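Local coordinates for fiber protein 2 (PDB 2VTW) that probably forms the short-fibre spikes of the fowl adenovirus 1 capsid and, through its trimeric C-terminal head, attaches the virion to a host receptor, at residues 6-11 with 34-39; 132-137 with 149-154. All blocks are in the same frame, centred on the assembly; numbering follows the deposited sequence.

Interaction 1: 6-11 with 34-39; sequences AFTSGT and FLQQIN
F34 lies against T8, S9 and T11, and its path shows how one aromatic side chain can cover the end of a strand pair. Its CB is 3.6 Å from the carbonyl O of T11, which CG also approaches. With CG anti to the backbone N (chi1 -164°), the ring turns to the partner strand: F34 CD1 comes within 3.4 Å of S9 O, F34 CE1 packs on T8 CG2 at 3.5 Å, and F34 CZ reaches the same methyl at 3.4 Å, the methyl approaching the ring obliquely. The two strands run nearly antiparallel, at 171°. F7 and Q37 exchange two backbone hydrogen bonds, S9 and L35 another two, the straightest being Q37 N to F7 O (2.8 Å). T8 and Q36 lie side by side on the face that also carries A6 and I38, and a water bridges T8 OG1 and Q36 NE2. The other face carries F7, S9, L35 and Q37. There Q37 OE1 sits at the edge of the F7 ring, 3.5 Å from F7 CD2, while Q37 NE2 is held by T46; L35 CD2 meets F7 CE2 at 4.2 Å. Q36 and I38 also pack on P197 and T40 of a second subunit, whereas the F7 face packs within the chain. Alternating hydrogen-bonded and non-hydrogen-bonded pairs are the signature of antiparallel pairing, here between successive strands of a beta hairpin in the beta-sandwich fibre head.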
loop_
_atom_site.group_PDB
_atom_site.type_symbol
_atom_site.label_atom_id
_atom_site.label_comp_id
_atom_site.label_asym_id
_atom_site.label_seq_id
_atom_site.Cartn_x
_atom_site.Cartn_y
_atom_site.Cartn_z
ATOM N N ALA A 6 -10.607 13.438 9.533
ATOM C CA ALA A 6 -9.968 12.358 10.302
ATOM C C ALA A 6 -10.908 11.784 11.352
ATOM O O ALA A 6 -11.660 12.537 11.976
ATOM C CB ALA A 6 -8.710 12.905 11.004
ATOM N N PHE A 7 -10.853 10.468 11.559
ATOM C CA PHE A 7 -11.508 9.782 12.683
ATOM C C PHE A 7 -10.474 8.896 13.434
ATOM O O PHE A 7 -9.636 8.232 12.797
ATOM C CB PHE A 7 -12.665 8.923 12.166
ATOM C CG PHE A 7 -13.334 8.084 13.215
ATOM C CD1 PHE A 7 -14.001 8.679 14.294
ATOM C CD2 PHE A 7 -13.348 6.692 13.111
ATOM C CE1 PHE A 7 -14.645 7.894 15.245
ATOM C CE2 PHE A 7 -13.994 5.899 14.071
ATOM C CZ PHE A 7 -14.650 6.508 15.132
ATOM N N THR A 8 -10.529 8.905 14.770
ATOM C CA THR A 8 -9.658 8.107 15.639
ATOM C C THR A 8 -10.511 7.392 16.668
ATOM O O THR A 8 -11.400 7.991 17.276
ATOM C CB THR A 8 -8.639 8.976 16.380
ATOM O OG1 THR A 8 -7.939 9.778 15.431
ATOM C CG2 THR A 8 -7.629 8.124 17.178
ATOM N N SER A 9 -10.243 6.112 16.870
ATOM C CA SER A 9 -10.949 5.334 17.874
ATOM C C SER A 9 -10.022 4.270 18.442
ATOM O O SER A 9 -9.084 3.840 17.785
ATOM C CB SER A 9 -12.163 4.657 17.257
ATOM O OG SER A 9 -12.862 3.870 18.206
ATOM N N GLY A 10 -10.310 3.839 19.663
ATOM C CA GLY A 10 -9.547 2.757 20.312
ATOM C C GLY A 10 -8.561 3.361 21.269
ATOM O O GLY A 10 -8.654 4.549 21.553
ATOM N N THR A 11 -7.609 2.549 21.745
ATOM C CA THR A 11 -6.574 3.007 22.699
ATOM C C THR A 11 -5.199 3.129 22.068
ATOM O O THR A 11 -4.662 2.162 21.521
ATOM C CB THR A 11 -6.427 2.058 23.941
ATOM O OG1 THR A 11 -6.394 0.675 23.520
ATOM C CG2 THR A 11 -7.569 2.293 24.916
ATOM N N PHE A 34 -6.252 0.245 17.699
ATOM C CA PHE A 34 -6.192 1.654 17.468
ATOM C C PHE A 34 -6.431 1.893 15.977
ATOM O O PHE A 34 -5.711 1.352 15.123
ATOM C CB PHE A 34 -4.866 2.197 17.938
ATOM C CG PHE A 34 -4.850 3.681 18.089
ATOM C CD1 PHE A 34 -5.857 4.339 18.793
ATOM C CD2 PHE A 34 -3.847 4.437 17.539
ATOM C CE1 PHE A 34 -5.852 5.701 18.944
ATOM C CE2 PHE A 34 -3.850 5.822 17.686
ATOM C CZ PHE A 34 -4.872 6.440 18.388
ATOM N N LEU A 35 -7.459 2.694 15.692
ATOM C CA LEU A 35 -7.991 2.943 14.343
ATOM C C LEU A 35 -7.866 4.426 14.041
ATOM O O LEU A 35 -8.363 5.263 14.800
ATOM C CB LEU A 35 -9.468 2.541 14.306
ATOM C CG LEU A 35 -10.291 2.895 13.063
ATOM C CD1 LEU A 35 -9.666 2.194 11.827
ATOM C CD2 LEU A 35 -11.777 2.483 13.253
ATOM N N GLN A 36 -7.158 4.772 12.972
ATOM C CA GLN A 36 -6.986 6.162 12.563
ATOM C C GLN A 36 -7.284 6.201 11.078
ATOM O O GLN A 36 -6.586 5.536 10.295
ATOM C CB GLN A 36 -5.562 6.631 12.838
ATOM C CG GLN A 36 -5.230 6.762 14.348
ATOM C CD GLN A 36 -3.765 6.972 14.622
ATOM O OE1 GLN A 36 -2.999 6.014 14.601
ATOM N NE2 GLN A 36 -3.358 8.222 14.871
ATOM N N GLN A 37 -8.350 6.907 10.701
ATOM C CA GLN A 37 -8.774 7.048 9.288
ATOM C C GLN A 37 -8.734 8.501 8.831
ATOM O O GLN A 37 -8.943 9.422 9.636
ATOM C CB GLN A 37 -10.178 6.528 9.108
ATOM C CG GLN A 37 -10.335 5.070 9.468
ATOM C CD GLN A 37 -11.750 4.595 9.383
ATOM O OE1 GLN A 37 -12.592 4.996 10.186
ATOM N NE2 GLN A 37 -12.035 3.711 8.422
ATOM N N ILE A 38 -8.436 8.711 7.552
ATOM C CA ILE A 38 -8.563 10.019 6.928
ATOM C C ILE A 38 -9.387 9.870 5.636
ATOM O O ILE A 38 -9.331 8.819 4.968
ATOM C CB ILE A 38 -7.185 10.753 6.681
ATOM C CG1 ILE A 38 -6.323 9.988 5.698
ATOM C CG2 ILE A 38 -6.404 11.026 8.060
ATOM C CD1 ILE A 38 -5.239 10.824 4.961
ATOM N N ASN A 39 -10.206 10.879 5.341
ATOM C CA ASN A 39 -10.926 10.971 4.067
ATOM C C ASN A 39 -10.321 12.176 3.400
ATOM O O ASN A 39 -10.390 13.274 3.948
ATOM C CB ASN A 39 -12.438 11.163 4.247
ATOM C CG ASN A 39 -13.229 11.218 2.903
ATOM O OD1 ASN A 39 -12.730 11.648 1.882
ATOM N ND2 ASN A 39 -14.477 10.832 2.949
HETATM O O HOH W 1 -5.283 10.527 15.371
#

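Interaction 2: 132-137 with 149-154; sequences ESYRPI and VRMQVT. With SO4 (sulfate ion), chain N.
E132 and V149 form an antiparallel hydrogen-bonded pair, the one backbone bridge between 132-137 and 149-154. E132 N donates to V149 O at 3.0 Å, and V149 N returns a bond of 2.8 Å to E132 O. From this pair the segments lead apart, their axes inclined at 139° and coming no closer than 6.5 Å. The side chains of E132, Y134, V149 and M151 add apolar contacts to the bridge. M151 is extended beyond CG, and its terminal methyl does the touching: CE lies 3.7 Å from CG of E132 and, at the edge of the Y134 ring, 3.8 Å from its OH. V149 CG2 approaches the same ring obliquely, 3.8 Å from CD2 of Y134. A bend at chi2 (-77°) leads the E132 carboxylate away from M151, so that only the aliphatic part of the glutamate serves this contact. That carboxylate lies close to E132 of both other subunits, while S133, Y134 and R135 continue the sheet by pairing with a strand of the second subunit. R135 NH2 donates to O1 of a sulfate, probably from the crystallisation liquor, at 2.9 Å, and R127 of the second subunit binds the same ion. Between the segments the side chains thus meet through apolar groups, beside one hydrogen-bonded backbone pair, whereas their charged ends face the trimer interface, where the clustered glutamates might raise one another's pKa.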
loop_
_atom_site.group_PDB
_atom_site.type_symbol
_atom_site.label_atom_id
_atom_site.label_comp_id
_atom_site.label_asym_id
_atom_site.label_seq_id
_atom_site.Cartn_x
_atom_site.Cartn_y
_atom_site.Cartn_z
ATOM N N GLU A 132 -2.023 -8.098 2.220
ATOM C CA GLU A 132 -0.773 -7.495 2.657
ATOM C C GLU A 132 -0.081 -8.377 3.700
ATOM O O GLU A 132 -0.740 -8.978 4.531
ATOM C CB GLU A 132 -1.056 -6.135 3.277
ATOM C CG GLU A 132 -1.565 -5.065 2.296
ATOM C CD GLU A 132 -0.489 -4.438 1.411
ATOM O OE1 GLU A 132 0.648 -4.986 1.236
ATOM O OE2 GLU A 132 -0.811 -3.354 0.879
ATOM N N SER A 133 1.247 -8.425 3.678
ATOM C CA SER A 133 2.008 -9.306 4.573
ATOM C C SER A 133 2.633 -8.538 5.713
ATOM O O SER A 133 3.280 -7.540 5.492
ATOM C CB SER A 133 3.076 -10.078 3.784
ATOM O OG SER A 133 2.472 -10.813 2.701
ATOM N N TYR A 134 2.408 -8.995 6.947
ATOM C CA TYR A 134 2.990 -8.349 8.134
ATOM C C TYR A 134 3.703 -9.358 9.010
ATOM O O TYR A 134 3.391 -10.548 9.019
ATOM C CB TYR A 134 1.914 -7.645 9.011
ATOM C CG TYR A 134 1.195 -6.586 8.278
ATOM C CD1 TYR A 134 1.503 -5.242 8.448
ATOM C CD2 TYR A 134 0.203 -6.933 7.378
ATOM C CE1 TYR A 134 0.828 -4.270 7.712
ATOM C CE2 TYR A 134 -0.460 -5.989 6.656
ATOM C CZ TYR A 134 -0.136 -4.667 6.816
ATOM O OH TYR A 134 -0.851 -3.777 6.060
ATOM N N ARG A 135 4.667 -8.856 9.751
ATOM C CA ARG A 135 5.190 -9.612 10.868
ATOM C C ARG A 135 4.801 -8.890 12.153
ATOM O O ARG A 135 5.154 -7.732 12.344
ATOM C CB ARG A 135 6.699 -9.781 10.776
ATOM C CG ARG A 135 7.252 -10.628 11.910
ATOM C CD ARG A 135 8.766 -10.663 11.930
ATOM N NE ARG A 135 9.302 -11.586 10.922
ATOM C CZ ARG A 135 10.105 -11.260 9.906
ATOM N NH1 ARG A 135 10.529 -10.030 9.721
ATOM N NH2 ARG A 135 10.537 -12.214 9.076
ATOM N N PRO A 136 4.095 -9.596 13.045
ATOM C CA PRO A 136 3.741 -9.024 14.335
ATOM C C PRO A 136 4.824 -9.221 15.404
ATOM O O PRO A 136 5.797 -9.952 15.193
ATOM C CB PRO A 136 2.514 -9.830 14.725
ATOM C CG PRO A 136 2.791 -11.169 14.200
ATOM C CD PRO A 136 3.617 -10.990 12.933
ATOM N N ILE A 137 4.587 -8.604 16.555
ATOM C CA ILE A 137 5.435 -8.700 17.740
ATOM C C ILE A 137 4.758 -9.632 18.781
ATOM O O ILE A 137 3.547 -9.511 19.033
ATOM C CB ILE A 137 5.600 -7.309 18.370
ATOM C CG1 ILE A 137 6.881 -6.618 17.883
ATOM C CG2 ILE A 137 5.675 -7.419 19.882
ATOM C CD1 ILE A 137 8.036 -6.719 18.860
ATOM N N VAL A 149 -2.939 -9.984 5.947
ATOM C CA VAL A 149 -4.273 -9.428 6.128
ATOM C C VAL A 149 -4.971 -9.212 4.778
ATOM O O VAL A 149 -4.463 -8.466 3.919
ATOM C CB VAL A 149 -4.204 -8.095 6.899
ATOM C CG1 VAL A 149 -5.612 -7.654 7.310
ATOM C CG2 VAL A 149 -3.283 -8.225 8.140
ATOM N N ARG A 150 -6.107 -9.883 4.587
ATOM C CA ARG A 150 -7.019 -9.614 3.467
ATOM C C ARG A 150 -7.983 -8.485 3.826
ATOM O O ARG A 150 -8.585 -8.496 4.888
ATOM C CB ARG A 150 -7.794 -10.863 3.095
ATOM C CG ARG A 150 -8.666 -10.719 1.827
ATOM C CD ARG A 150 -7.842 -10.736 0.592
ATOM N NE ARG A 150 -7.195 -12.024 0.386
ATOM C CZ ARG A 150 -6.426 -12.331 -0.651
ATOM N NH1 ARG A 150 -6.164 -11.441 -1.585
ATOM N NH2 ARG A 150 -5.917 -13.555 -0.751
ATOM N N MET A 151 -8.125 -7.500 2.939
ATOM C CA MET A 151 -8.970 -6.347 3.211
ATOM C C MET A 151 -10.052 -6.209 2.116
ATOM O O MET A 151 -9.740 -6.157 0.915
ATOM C CB MET A 151 -8.121 -5.102 3.339
ATOM C CG MET A 151 -6.973 -5.236 4.362
ATOM S SD MET A 151 -5.694 -4.018 4.062
ATOM C CE MET A 151 -4.292 -4.817 4.811
ATOM N N GLN A 152 -11.322 -6.183 2.552
ATOM C CA GLN A 152 -12.454 -6.289 1.656
ATOM C C GLN A 152 -13.615 -5.424 2.152
ATOM O O GLN A 152 -14.208 -5.693 3.210
ATOM C CB GLN A 152 -12.893 -7.741 1.531
ATOM C CG GLN A 152 -14.055 -8.004 0.546
ATOM C CD GLN A 152 -14.697 -9.348 0.815
ATOM O OE1 GLN A 152 -14.137 -10.396 0.495
ATOM N NE2 GLN A 152 -15.869 -9.327 1.440
ATOM N N VAL A 153 -13.927 -4.369 1.402
ATOM C CA VAL A 153 -15.174 -3.632 1.649
ATOM C C VAL A 153 -16.346 -4.573 1.304
ATOM O O VAL A 153 -16.389 -5.173 0.228
ATOM C CB VAL A 153 -15.242 -2.362 0.840
ATOM C CG1 VAL A 153 -16.645 -1.742 0.909
ATOM C CG2 VAL A 153 -14.192 -1.392 1.334
ATOM N N THR A 154 -17.278 -4.710 2.234
ATOM C CA THR A 154 -18.281 -5.773 2.188
ATOM C C THR A 154 -19.649 -5.224 2.599
ATOM O O THR A 154 -19.735 -4.451 3.551
ATOM C CB THR A 154 -17.926 -6.894 3.213
ATOM O OG1 THR A 154 -16.559 -7.325 3.034
ATOM C CG2 THR A 154 -18.855 -8.044 3.064
HETATM S S SO4 N . 11.932 -15.301 10.439
HETATM O O1 SO4 N . 10.691 -15.016 9.697
HETATM O O2 SO4 N . 11.733 -15.103 11.878
HETATM O O3 SO4 N . 12.227 -16.716 10.278
HETATM O O4 SO4 N . 13.074 -14.501 9.983
#

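From the N terminus, strand 4-23 turns back into strand 28-40, and interaction 1 closes that first hairpin, with 22 residues between its segments. Only later does the chain enter strand 129-140 and return along 147-157, where interaction 2 closes a shorter excursion of 11 residues. The two closures therefore stand in series, neither nesting nor crossing. The centres of interactions 1 and 2 lie about 17 Å apart. Their nearest atoms are about 9 Å apart, so they do not touch. Strand pairing nevertheless joins them: 28-40 pairs with 43-53, which pairs with 185-197, and that strand borders 129-140. The general lesson is that local hairpins, linked through the next strand, 43-53, and the late strand 185-197, build one head domain.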